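Local coordinates for protein 4-oxalocrotonate decarboxylase NahK (Pseudomonas putida, PDB 5D2K) that catalyses the metal-assisted decarboxylation of 4-oxalocrotonate to 2-oxopent-4-enoate and carbon dioxide in naphthalene degradation, at residues Thr189-Gly198 with Gly251-Leu261; Pro98-Ser106 with Leu261-Ile269. The protein carries 1 engineered substitution. All blocks are in the same frame, centred on the assembly; numbering follows the deposited sequence. Where two conformers were deposited one is given.

How the contacts relate
Contact 1 and contact 2 build one five-stranded mixed sheet, in which strands 253-258 and 263-268 are immediate neighbours, linked by a turn and sharing Leu-261. Contact 1 is an antiparallel pairing in the interior of the sheet; contact 2 adds the short parallel edge strand 101-103 to the C-terminal strand. Both are partly buried, with a mainly apolar face turned to the protein core and an outer face that mixes charged and aliphatic groups. Their outer faces differ: contact 1 carries a bidentate salt bridge between Glu-195 and Arg-257, whereas in contact 2 Arg-267 lies against a valine methyl. The inner face of contact 1 comes closer to the magnesium ligands.

Contact 1. Residues Thr189-Gly198 with Gly251-Leu261; sequences TLGVVMEKNG and GDNITVRYQGL
An antiparallel strand pair inside the five-stranded mixed sheet of this fumarylacetoacetate hydrolase-family fold joins strands 191-196 and 253-258. The backbone ladder is regular, with Val-193 facing Arg-257 and Glu-195 facing Thr-255 as hydrogen-bonded pairs; Arg-257 N reaches Val-193 O at 2.8 Å. On the outer face the Glu-195 carboxylate takes the guanidinium side-on: Arg-257 NE gives a nearly straight bond to Glu-195 OE2 (2.8 Å, 172°), and Arg-257 NH2 a more bent one to Glu-195 OE1 (3.1 Å). OE2 lies in the guanidinium plane, yet NE meets it from above the carboxylate plane, since the two planes are turned 67° apart. The methyl Thr-255 CG2 sits over one guanidinium face. With an alanine here instead of Glu-195, the charge of Arg-257 is likely to be left without its mate and the guanidinium freer to turn.

The inner face is mostly apolar. Met-194 CG touches Val-256 CG2 at 4.1 Å. Beyond them lies strand 112-121, which carries the magnesium ligands Glu-114 and Glu-116; Tyr-258 OH is hydrogen-bonded to the backbone O of Glu-116, tying this pair to the metal-bearing strand.

Side chains extend the ladder at both ends. Gln-259, its CG anti to the backbone N (chi1 -177°), brings OE1 to Gly-191 N at 3.0 Å, while Gly-191 O accepts from Gln-259 N. At the far end Asn-197 uses both amide atoms: OD1 accepts from Asn-253 N at 3.0 Å, and ND2 donates to Asp-252 OD1 at 2.9 Å, while the other carboxylate oxygen, Asp-252 OD2, accepts from Ala-249 N.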
loop_
_atom_site.group_PDB
_atom_site.type_symbol
_atom_site.label_atom_id
_atom_site.label_comp_id
_atom_site.label_asym_id
_atom_site.label_seq_id
_atom_site.Cartn_x
_atom_site.Cartn_y
_atom_site.Cartn_z
ATOM N N THR A 189 20.085 2.257 -1.660
ATOM C CA THR A 189 20.931 1.348 -0.901
ATOM C C THR A 189 20.457 1.142 0.538
ATOM O O THR A 189 21.094 0.428 1.302
ATOM C CB THR A 189 22.398 1.834 -0.879
ATOM O OG1 THR A 189 22.496 3.082 -0.175
ATOM C CG2 THR A 189 22.918 2.009 -2.311
ATOM N N LEU A 190 19.332 1.760 0.891
ATOM C CA LEU A 190 18.762 1.639 2.233
ATOM C C LEU A 190 18.491 0.189 2.586
ATOM O O LEU A 190 17.680 -0.455 1.934
ATOM C CB LEU A 190 17.460 2.440 2.324
ATOM C CG LEU A 190 16.729 2.390 3.667
ATOM C CD1 LEU A 190 17.558 3.046 4.759
ATOM C CD2 LEU A 190 15.368 3.067 3.537
ATOM N N GLY A 191 19.186 -0.331 3.594
ATOM C CA GLY A 191 18.952 -1.695 4.036
ATOM C C GLY A 191 17.837 -1.780 5.058
ATOM O O GLY A 191 17.709 -0.915 5.926
ATOM N N VAL A 192 17.012 -2.820 4.938
ATOM C CA VAL A 192 15.883 -3.023 5.832
ATOM C C VAL A 192 15.877 -4.460 6.361
ATOM O O VAL A 192 15.991 -5.402 5.585
ATOM C CB VAL A 192 14.563 -2.709 5.104
ATOM C CG1 VAL A 192 13.416 -2.761 6.057
ATOM C CG2 VAL A 192 14.625 -1.330 4.447
ATOM N N VAL A 193 15.757 -4.620 7.680
ATOM C CA VAL A 193 15.762 -5.944 8.296
ATOM C C VAL A 193 14.497 -6.124 9.120
ATOM O O VAL A 193 14.294 -5.395 10.092
ATOM C CB VAL A 193 16.993 -6.142 9.205
ATOM C CG1 VAL A 193 16.962 -7.526 9.868
ATOM C CG2 VAL A 193 18.284 -5.954 8.415
ATOM N N MET A 194 13.671 -7.099 8.738
ATOM C CA MET A 194 12.418 -7.392 9.440
ATOM C C MET A 194 12.632 -8.504 10.457
ATOM O O MET A 194 13.065 -9.606 10.100
ATOM C CB MET A 194 11.324 -7.789 8.452
ATOM C CG MET A 194 9.978 -8.171 9.086
ATOM S SD MET A 194 8.839 -8.918 7.890
ATOM C CE MET A 194 8.484 -7.533 6.808
ATOM N N GLU A 195 12.332 -8.206 11.716
ATOM C CA GLU A 195 12.389 -9.198 12.790
ATOM C C GLU A 195 10.979 -9.505 13.285
ATOM O O GLU A 195 10.151 -8.611 13.411
ATOM C CB GLU A 195 13.261 -8.697 13.940
ATOM C CG GLU A 195 14.704 -8.383 13.522
ATOM C CD GLU A 195 15.553 -7.832 14.651
ATOM O OE1 GLU A 195 15.016 -7.580 15.751
ATOM O OE2 GLU A 195 16.775 -7.646 14.441
ATOM N N LYS A 196 10.707 -10.777 13.552
ATOM C CA LYS A 196 9.424 -11.180 14.128
ATOM C C LYS A 196 9.723 -12.064 15.320
ATOM O O LYS A 196 10.507 -13.010 15.210
ATOM C CB LYS A 196 8.553 -11.912 13.106
ATOM C CG LYS A 196 7.274 -12.555 13.671
ATOM C CD LYS A 196 6.508 -13.264 12.554
ATOM C CE LYS A 196 5.343 -14.094 13.055
ATOM N NZ LYS A 196 4.795 -14.914 11.934
ATOM N N ASN A 197 9.126 -11.730 16.461
ATOM C CA ASN A 197 9.314 -12.512 17.678
ATOM C C ASN A 197 10.798 -12.747 17.965
ATOM O O ASN A 197 11.222 -13.852 18.318
ATOM C CB ASN A 197 8.537 -13.829 17.566
ATOM C CG ASN A 197 7.029 -13.603 17.523
ATOM O OD1 ASN A 197 6.543 -12.585 18.015
ATOM N ND2 ASN A 197 6.285 -14.541 16.930
ATOM N N GLY A 198 11.579 -11.687 17.783
ATOM C CA GLY A 198 12.972 -11.660 18.182
ATOM C C GLY A 198 13.974 -12.194 17.181
ATOM O O GLY A 198 15.169 -12.207 17.463
ATOM N N GLY A 251 -0.294 -11.976 19.786
ATOM C CA GLY A 251 0.880 -12.354 20.554
ATOM C C GLY A 251 2.206 -12.021 19.888
ATOM O O GLY A 251 3.246 -11.979 20.551
ATOM N N ASP A 252 2.184 -11.795 18.576
ATOM C CA ASP A 252 3.422 -11.475 17.858
ATOM C C ASP A 252 3.930 -10.060 18.143
ATOM O O ASP A 252 3.147 -9.132 18.359
ATOM C CB ASP A 252 3.236 -11.618 16.338
ATOM C CG ASP A 252 3.072 -13.054 15.888
ATOM O OD1 ASP A 252 3.473 -13.981 16.634
ATOM O OD2 ASP A 252 2.544 -13.261 14.773
ATOM N N ASN A 253 5.245 -9.897 18.126
ATOM C CA ASN A 253 5.842 -8.571 18.103
ATOM C C ASN A 253 6.764 -8.492 16.903
ATOM O O ASN A 253 7.362 -9.483 16.493
ATOM C CB ASN A 253 6.595 -8.259 19.391
ATOM C CG ASN A 253 7.784 -9.152 19.594
ATOM O OD1 ASN A 253 8.892 -8.845 19.140
ATOM N ND2 ASN A 253 7.573 -10.268 20.285
ATOM N N ILE A 254 6.843 -7.315 16.307
ATOM C CA ILE A 254 7.739 -7.131 15.179
ATOM C C ILE A 254 8.595 -5.894 15.374
ATOM O O ILE A 254 8.202 -4.936 16.052
ATOM C CB ILE A 254 6.951 -7.059 13.835
ATOM C CG1 ILE A 254 6.037 -5.827 13.769
ATOM C CG2 ILE A 254 6.147 -8.341 13.610
ATOM C CD1 ILE A 254 6.609 -4.680 12.964
ATOM N N THR A 255 9.793 -5.939 14.804
ATOM C CA THR A 255 10.666 -4.786 14.743
ATOM C C THR A 255 11.308 -4.763 13.376
ATOM O O THR A 255 11.923 -5.748 12.963
ATOM C CB THR A 255 11.766 -4.822 15.815
ATOM O OG1 THR A 255 11.177 -4.759 17.119
ATOM C CG2 THR A 255 12.727 -3.651 15.634
ATOM N N VAL A 256 11.170 -3.654 12.664
ATOM C CA VAL A 256 11.850 -3.522 11.380
ATOM C C VAL A 256 12.935 -2.453 11.489
ATOM O O VAL A 256 12.661 -1.298 11.812
ATOM C CB VAL A 256 10.875 -3.175 10.251
ATOM C CG1 VAL A 256 11.633 -3.060 8.945
ATOM C CG2 VAL A 256 9.778 -4.238 10.133
ATOM N N ARG A 257 14.178 -2.848 11.232
ATOM C CA ARG A 257 15.311 -1.949 11.382
ATOM C C ARG A 257 15.676 -1.350 10.038
ATOM O O ARG A 257 15.808 -2.067 9.038
ATOM C CB ARG A 257 16.514 -2.685 11.981
ATOM C CG ARG A 257 16.178 -3.422 13.270
ATOM C CD ARG A 257 17.399 -4.094 13.873
ATOM N NE ARG A 257 16.997 -4.893 15.026
ATOM C CZ ARG A 257 16.738 -4.384 16.224
ATOM N NH1 ARG A 257 16.859 -3.081 16.436
ATOM N NH2 ARG A 257 16.358 -5.181 17.212
ATOM N N TYR A 258 15.808 -0.032 10.027
ATOM C CA TYR A 258 16.147 0.717 8.832
ATOM C C TYR A 258 17.545 1.267 8.981
ATOM O O TYR A 258 17.819 1.993 9.927
ATOM C CB TYR A 258 15.134 1.853 8.611
ATOM C CG TYR A 258 13.767 1.365 8.182
ATOM C CD1 TYR A 258 12.901 0.766 9.095
ATOM C CD2 TYR A 258 13.346 1.487 6.858
ATOM C CE1 TYR A 258 11.657 0.309 8.700
ATOM C CE2 TYR A 258 12.099 1.035 6.454
ATOM C CZ TYR A 258 11.264 0.440 7.373
ATOM O OH TYR A 258 10.023 -0.009 6.969
ATOM N N GLN A 259 18.430 0.882 8.065
ATOM C CA GLN A 259 19.823 1.326 8.088
ATOM C C GLN A 259 19.951 2.837 8.295
ATOM O O GLN A 259 19.500 3.630 7.462
ATOM C CB GLN A 259 20.501 0.899 6.792
ATOM C CG GLN A 259 21.978 1.238 6.730
ATOM C CD GLN A 259 22.498 1.177 5.325
ATOM O OE1 GLN A 259 21.724 1.146 4.371
ATOM N NE2 GLN A 259 23.822 1.176 5.179
ATOM N N GLY A 260 20.527 3.223 9.436
ATOM C CA GLY A 260 20.743 4.626 9.754
ATOM C C GLY A 260 19.515 5.434 10.142
ATOM O O GLY A 260 19.609 6.644 10.370
ATOM N N LEU A 261 18.360 4.778 10.214
ATOM C CA LEU A 261 17.099 5.466 10.490
ATOM C C LEU A 261 16.306 4.821 11.623
ATOM O O LEU A 261 15.092 4.986 11.703
ATOM C CB LEU A 261 16.220 5.511 9.232
ATOM C CG LEU A 261 16.748 6.294 8.029
ATOM C CD1 LEU A 261 15.769 6.142 6.862
ATOM C CD2 LEU A 261 16.966 7.756 8.378
HETATM O O HOH W 1 22.487 2.903 2.452
HETATM O O HOH W 2 24.390 0.523 2.265
HETATM O O HOH W 3 12.865 -7.696 17.346
HETATM O O HOH W 4 2.456 -15.600 13.630
HETATM O O HOH W 5 10.602 -8.989 16.847
#

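Contact 2. Residues Pro98-Ser106 with Leu261-Ile269; sequences PDGGVVDCS and LGSVSARFI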
loop_
_atom_site.group_PDB
_atom_site.type_symbol
_atom_site.label_atom_id
_atom_site.label_comp_id
_atom_site.label_asym_id
_atom_site.label_seq_id
_atom_site.Cartn_x
_atom_site.Cartn_y
_atom_site.Cartn_z
ATOM N N PRO A 98 0.589 4.045 15.542
ATOM C CA PRO A 98 1.803 4.716 16.007
ATOM C C PRO A 98 2.963 3.733 16.209
ATOM O O PRO A 98 2.706 2.563 16.503
ATOM C CB PRO A 98 1.363 5.326 17.342
ATOM C CG PRO A 98 0.379 4.362 17.861
ATOM C CD PRO A 98 -0.387 3.861 16.633
ATOM N N ASP A 99 4.194 4.208 16.042
ATOM C CA ASP A 99 5.394 3.416 16.337
ATOM C C ASP A 99 5.254 2.800 17.732
ATOM O O ASP A 99 4.912 3.494 18.694
ATOM C CB ASP A 99 6.640 4.307 16.250
ATOM C CG ASP A 99 7.949 3.524 16.174
ATOM O OD1 ASP A 99 7.920 2.282 16.135
ATOM O OD2 ASP A 99 9.017 4.175 16.127
ATOM N N GLY A 100 5.483 1.493 17.819
ATOM C CA GLY A 100 5.395 0.772 19.076
ATOM C C GLY A 100 3.982 0.424 19.483
ATOM O O GLY A 100 3.765 -0.124 20.570
ATOM N N GLY A 101 3.023 0.710 18.604
ATOM C CA GLY A 101 1.616 0.513 18.896
ATOM C C GLY A 101 1.117 -0.921 18.872
ATOM O O GLY A 101 1.823 -1.845 18.468
ATOM N N VAL A 102 -0.122 -1.093 19.312
ATOM C CA VAL A 102 -0.770 -2.390 19.386
ATOM C C VAL A 102 -1.831 -2.469 18.308
ATOM O O VAL A 102 -2.655 -1.562 18.164
ATOM C CB VAL A 102 -1.410 -2.623 20.766
ATOM C CG1 VAL A 102 -2.042 -4.011 20.853
ATOM C CG2 VAL A 102 -0.372 -2.450 21.849
ATOM N N VAL A 103 -1.787 -3.542 17.532
ATOM C CA VAL A 103 -2.750 -3.765 16.460
ATOM C C VAL A 103 -3.695 -4.887 16.858
ATOM O O VAL A 103 -3.244 -5.984 17.188
ATOM C CB VAL A 103 -2.046 -4.135 15.150
ATOM C CG1 VAL A 103 -3.068 -4.532 14.062
ATOM C CG2 VAL A 103 -1.170 -2.973 14.675
ATOM N N ASP A 104 -4.996 -4.614 16.813
ATOM C CA ASP A 104 -6.007 -5.598 17.185
ATOM C C ASP A 104 -6.346 -6.482 15.988
ATOM O O ASP A 104 -7.033 -6.052 15.059
ATOM C CB ASP A 104 -7.249 -4.882 17.723
ATOM C CG ASP A 104 -8.343 -5.836 18.161
ATOM O OD1 ASP A 104 -8.142 -7.072 18.134
ATOM O OD2 ASP A 104 -9.415 -5.327 18.553
ATOM N N CYS A 105 -5.854 -7.718 16.014
ATOM C CA CYS A 105 -6.090 -8.653 14.918
ATOM C C CYS A 105 -7.542 -9.105 14.800
ATOM O O CYS A 105 -7.912 -9.714 13.800
ATOM C CB CYS A 105 -5.202 -9.884 15.058
ATOM S SG CYS A 105 -3.449 -9.546 14.836
ATOM N N SER A 106 -8.376 -8.825 15.802
ATOM C CA SER A 106 -9.772 -9.237 15.698
ATOM C C SER A 106 -10.491 -8.393 14.649
ATOM O O SER A 106 -11.593 -8.723 14.223
ATOM C CB SER A 106 -10.493 -9.144 17.051
ATOM O OG SER A 106 -10.763 -7.807 17.420
ATOM N N LEU A 261 18.360 4.778 10.214
ATOM C CA LEU A 261 17.099 5.466 10.490
ATOM C C LEU A 261 16.306 4.821 11.623
ATOM O O LEU A 261 15.092 4.986 11.703
ATOM C CB LEU A 261 16.220 5.511 9.232
ATOM C CG LEU A 261 16.748 6.294 8.029
ATOM C CD1 LEU A 261 15.769 6.142 6.862
ATOM C CD2 LEU A 261 16.966 7.756 8.378
ATOM N N GLY A 262 16.979 4.090 12.502
ATOM C CA GLY A 262 16.282 3.526 13.649
ATOM C C GLY A 262 15.390 2.352 13.285
ATOM O O GLY A 262 15.683 1.595 12.362
ATOM N N SER A 263 14.287 2.195 14.009
ATOM C CA SER A 263 13.432 1.038 13.805
ATOM C C SER A 263 11.965 1.376 13.987
ATOM O O SER A 263 11.627 2.351 14.646
ATOM C CB SER A 263 13.814 -0.098 14.764
ATOM O OG SER A 263 13.666 0.311 16.112
ATOM N N VAL A 264 11.114 0.552 13.379
ATOM C CA VAL A 264 9.662 0.616 13.525
ATOM C C VAL A 264 9.198 -0.651 14.225
ATOM O O VAL A 264 9.594 -1.749 13.833
ATOM C CB VAL A 264 8.953 0.734 12.152
ATOM C CG1 VAL A 264 7.439 0.837 12.325
ATOM C CG2 VAL A 264 9.499 1.920 11.365
ATOM N N SER A 265 8.373 -0.529 15.263
ATOM C CA SER A 265 7.935 -1.695 16.033
ATOM C C SER A 265 6.424 -1.705 16.208
ATOM O O SER A 265 5.783 -0.655 16.138
ATOM C CB SER A 265 8.599 -1.725 17.417
ATOM O OG SER A 265 10.008 -1.840 17.342
ATOM N N ALA A 266 5.871 -2.881 16.472
ATOM C CA ALA A 266 4.456 -3.022 16.777
ATOM C C ALA A 266 4.225 -4.354 17.449
ATOM O O ALA A 266 5.044 -5.276 17.323
ATOM C CB ALA A 266 3.604 -2.906 15.522
ATOM N N ARG A 267 3.125 -4.456 18.179
ATOM C CA ARG A 267 2.726 -5.752 18.687
ATOM C C ARG A 267 1.275 -6.005 18.349
ATOM O O ARG A 267 0.511 -5.077 18.071
ATOM C CB ARG A 267 2.975 -5.868 20.192
ATOM C CG ARG A 267 2.189 -4.939 21.073
ATOM C CD ARG A 267 2.401 -5.378 22.528
ATOM N NE ARG A 267 1.687 -4.542 23.484
ATOM C CZ ARG A 267 0.541 -4.882 24.063
ATOM N NH1 ARG A 267 -0.035 -4.055 24.921
ATOM N NH2 ARG A 267 -0.030 -6.041 23.784
ATOM N N PHE A 268 0.917 -7.281 18.345
ATOM C CA PHE A 268 -0.395 -7.716 17.888
ATOM C C PHE A 268 -1.157 -8.449 18.976
ATOM O O PHE A 268 -0.576 -9.215 19.743
ATOM C CB PHE A 268 -0.234 -8.596 16.645
ATOM C CG PHE A 268 0.384 -7.865 15.487
ATOM C CD1 PHE A 268 1.768 -7.737 15.380
ATOM C CD2 PHE A 268 -0.416 -7.264 14.535
ATOM C CE1 PHE A 268 2.339 -7.030 14.325
ATOM C CE2 PHE A 268 0.141 -6.562 13.476
ATOM C CZ PHE A 268 1.510 -6.444 13.370
ATOM N N ILE A 269 -2.456 -8.191 19.058
ATOM C CA ILE A 269 -3.316 -8.909 20.004
ATOM C C ILE A 269 -4.558 -9.408 19.286
ATOM O O ILE A 269 -4.758 -9.110 18.108
ATOM C CB ILE A 269 -3.740 -8.031 21.199
ATOM C CG1 ILE A 269 -4.528 -6.813 20.718
ATOM C CG2 ILE A 269 -2.533 -7.612 22.015
ATOM C CD1 ILE A 269 -5.129 -6.005 21.843
ATOM O OXT ILE A 269 -5.382 -10.131 19.851
HETATM O O HOH W 6 10.159 1.516 17.484
#
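Cys-105 N donates to Ile-269 O, an oxygen of the C-terminal carboxylate, at 2.7 Å, and thereby fastens the end of the chain to the segment after strand 101-103. The parallel ladder leads up to this bond: Arg-267 N meets Gly-101 O nearly head-on, Val-103 N meets Arg-267 O at 2.8 Å, and Ile-269 N bonds to Val-103 O. Just before the ladder, a type II turn from Pro-98 to Gly-101 presents two further groups. Asp-99 OD1 accepts from Ser-265 N at 3.0 Å, and Gly-100 N donates to Ser-265 O from well above the carbonyl plane, a bent bond (147°).

On the outer face Val-102 lays its methyl CG2 over one face of the Arg-267 guanidinium, 3.4 Å from CZ and offset toward the rim. The arginine starts with CG between its backbone N and carbonyl carbon (chi1 64°) and runs on extended to NE, which carries the flat group across the valine. The other methyl, Val-102 CG1, packs on Ile-269 CG1 at 3.7 Å. The inner face pairs Val-103 with Phe-268, lying side by side; Val-103 CB touches ring atom Phe-268 CD2 at 3.6 Å, and Cys-105 SG reaches the same CD2 obliquely at 3.8 Å.

Asp-104 OD1 closes an Asx turn, taking Ser-106 N and OG from the same face of its carboxylate. These two bonds would be expected to ease its nearness to the terminal carboxylate.

Strand 101-103 is the outermost strand of the sheet within this chain. Strand 263-268 lies between it and strand 253-258, with Val-264 and Ala-266 packed on Ile-174 of strand 170-175.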